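Local coordinates for DUF1076 domain-containing protein (Salmonella typhi, PDB 6IAI) that is a type III secretion system effector that acts as an E3/E4 ubiquitin ligase and binds K48- and K63-linked diubiquitin, seen here in its N-terminal part, at residues A92-R95 / E96-E100. Sequence-based numbering, arbitrary orientation.
Sequences AMFR and ERHIE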
loop_
_atom_site.group_PDB
_atom_site.type_symbol
_atom_site.label_atom_id
_atom_site.label_comp_id
_atom_site.label_asym_id
_atom_site.label_seq_id
_atom_site.Cartn_x
_atom_site.Cartn_y
_atom_site.Cartn_z
ATOM N N ALA A 92 -5.887 8.220 -17.809
ATOM C CA ALA A 92 -6.684 9.246 -17.142
ATOM C C ALA A 92 -6.368 9.312 -15.649
ATOM O O ALA A 92 -6.110 10.409 -15.156
ATOM C CB ALA A 92 -8.168 9.001 -17.368
ATOM N N MET A 93 -6.330 8.154 -14.944
ATOM C CA MET A 93 -5.995 8.113 -13.520
ATOM C C MET A 93 -4.540 8.484 -13.275
ATOM O O MET A 93 -4.267 9.228 -12.338
ATOM C CB MET A 93 -6.313 6.756 -12.883
ATOM C CG MET A 93 -6.192 6.775 -11.368
ATOM S SD MET A 93 -6.279 5.142 -10.621
ATOM C CE MET A 93 -8.051 4.971 -10.497
ATOM N N PHE A 94 -3.612 7.972 -14.098
ATOM C CA PHE A 94 -2.207 8.327 -13.940
ATOM C C PHE A 94 -2.005 9.833 -14.167
ATOM O O PHE A 94 -1.390 10.473 -13.328
ATOM C CB PHE A 94 -1.294 7.501 -14.846
ATOM C CG PHE A 94 0.168 7.805 -14.618
ATOM C CD1 PHE A 94 0.895 7.126 -13.643
ATOM C CD2 PHE A 94 0.817 8.786 -15.362
ATOM C CE1 PHE A 94 2.248 7.414 -13.424
ATOM C CE2 PHE A 94 2.165 9.086 -15.131
ATOM C CZ PHE A 94 2.872 8.390 -14.170
ATOM N N ARG A 95 -2.560 10.392 -15.268
ATOM C CA ARG A 95 -2.535 11.813 -15.675
ATOM C C ARG A 95 -2.987 12.719 -14.523
ATOM O O ARG A 95 -2.363 13.753 -14.246
ATOM C CB ARG A 95 -3.503 11.998 -16.863
ATOM C CG ARG A 95 -3.508 13.351 -17.566
ATOM C CD ARG A 95 -4.529 13.351 -18.702
ATOM N NE ARG A 95 -4.189 12.377 -19.747
ATOM C CZ ARG A 95 -5.058 11.558 -20.333
ATOM N NH1 ARG A 95 -6.344 11.592 -19.998
ATOM N NH2 ARG A 95 -4.651 10.704 -21.263
ATOM N N GLU A 96 -4.080 12.300 -13.864
ATOM C CA GLU A 96 -4.751 12.974 -12.774
ATOM C C GLU A 96 -4.107 12.784 -11.399
ATOM O O GLU A 96 -4.211 13.694 -10.577
ATOM C CB GLU A 96 -6.201 12.473 -12.735
ATOM C CG GLU A 96 -7.229 13.492 -12.301
ATOM C CD GLU A 96 -8.612 12.891 -12.177
ATOM O OE1 GLU A 96 -9.162 12.449 -13.212
ATOM O OE2 GLU A 96 -9.131 12.829 -11.036
ATOM N N ARG A 97 -3.488 11.606 -11.111
ATOM C CA ARG A 97 -3.006 11.323 -9.749
ATOM C C ARG A 97 -1.514 11.054 -9.547
ATOM O O ARG A 97 -1.111 10.956 -8.389
ATOM C CB ARG A 97 -3.773 10.128 -9.145
ATOM C CG ARG A 97 -5.255 9.989 -9.507
ATOM C CD ARG A 97 -6.153 10.957 -8.775
ATOM N NE ARG A 97 -6.044 10.812 -7.328
ATOM C CZ ARG A 97 -6.792 9.999 -6.584
ATOM N NH1 ARG A 97 -7.711 9.226 -7.150
ATOM N NH2 ARG A 97 -6.621 9.949 -5.272
ATOM N N HIS A 98 -0.705 10.940 -10.614
ATOM C CA HIS A 98 0.713 10.576 -10.514
ATOM C C HIS A 98 1.512 11.311 -9.437
ATOM O O HIS A 98 2.307 10.655 -8.761
ATOM C CB HIS A 98 1.441 10.656 -11.859
ATOM C CG HIS A 98 1.521 12.021 -12.465
ATOM N ND1 HIS A 98 2.718 12.702 -12.534
ATOM C CD2 HIS A 98 0.557 12.768 -13.054
ATOM C CE1 HIS A 98 2.444 13.842 -13.147
ATOM N NE2 HIS A 98 1.154 13.922 -13.481
ATOM N N ILE A 99 1.292 12.626 -9.242
ATOM C CA ILE A 99 2.023 13.396 -8.239
ATOM C C ILE A 99 1.741 12.888 -6.826
ATOM O O ILE A 99 2.697 12.537 -6.139
ATOM C CB ILE A 99 1.833 14.938 -8.372
ATOM C CG1 ILE A 99 2.373 15.448 -9.744
ATOM C CG2 ILE A 99 2.527 15.673 -7.202
ATOM C CD1 ILE A 99 1.742 16.823 -10.230
ATOM N N GLU A 100 0.455 12.825 -6.394
ATOM C CA GLU A 100 0.137 12.346 -5.038
ATOM C C GLU A 100 0.454 10.878 -4.871
ATOM O O GLU A 100 0.888 10.480 -3.793
ATOM C CB GLU A 100 -1.308 12.655 -4.583
ATOM C CG GLU A 100 -2.394 12.045 -5.437
ATOM C CD GLU A 100 -3.727 11.851 -4.746
ATOM O OE1 GLU A 100 -4.753 12.166 -5.382
ATOM O OE2 GLU A 100 -3.757 11.390 -3.583
#
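Phe94 and His98 meet one turn apart near the start of the long helix 91-113, in an i/i+4 arrangement that pairs side chains along one side of this surface-lying helix. Backbone bonds come first. Glu96 N donates to Ala92 O, Arg97 N to Met93 O at 2.8 Å, and His98 N to Phe94 O; a weak second bond runs from Arg97 N to Phe94 O. Beyond this the regular pattern lapses, for the N atoms of Ile99 and Glu100 have no bond to the preceding turn, and the helix kinks.

The aromatic pair adds a side-chain contact. With Phe94 CG anti to its own N (chi1 -176°), the phenyl ring turns one face to His98 CB, which sits over the centre of that face, 3.6 Å from the centroid, in a CH-pi contact. The two rings are nearly parallel, their planes at 19°, yet offset, with little shared area between them; the methylene carries the contact. His98 CG is lodged between N and the carbonyl carbon (chi1 64°), which leaves the imidazole edge turned toward the carbonyl oxygens of Phe94 and Arg95, with CD2 3.0 Å from Phe94 O. Phe86 and Thr88, from the loop leading into the helix, also touch Phe94.

Along another side, Met93 and Arg97 touch through their CG atoms, 3.8 Å apart. Charge pairing then holds the bent Arg97 chain: its NH1 forms a salt bridge with Asp65, tying the helix to the residue just before strand 66-71. The side-on grip on Glu100 spans the residues where the helix kinks, with Arg97 NE 2.7 Å from Glu100 OE1 and NH2 reaching that same oxygen from the same face of the carboxylate.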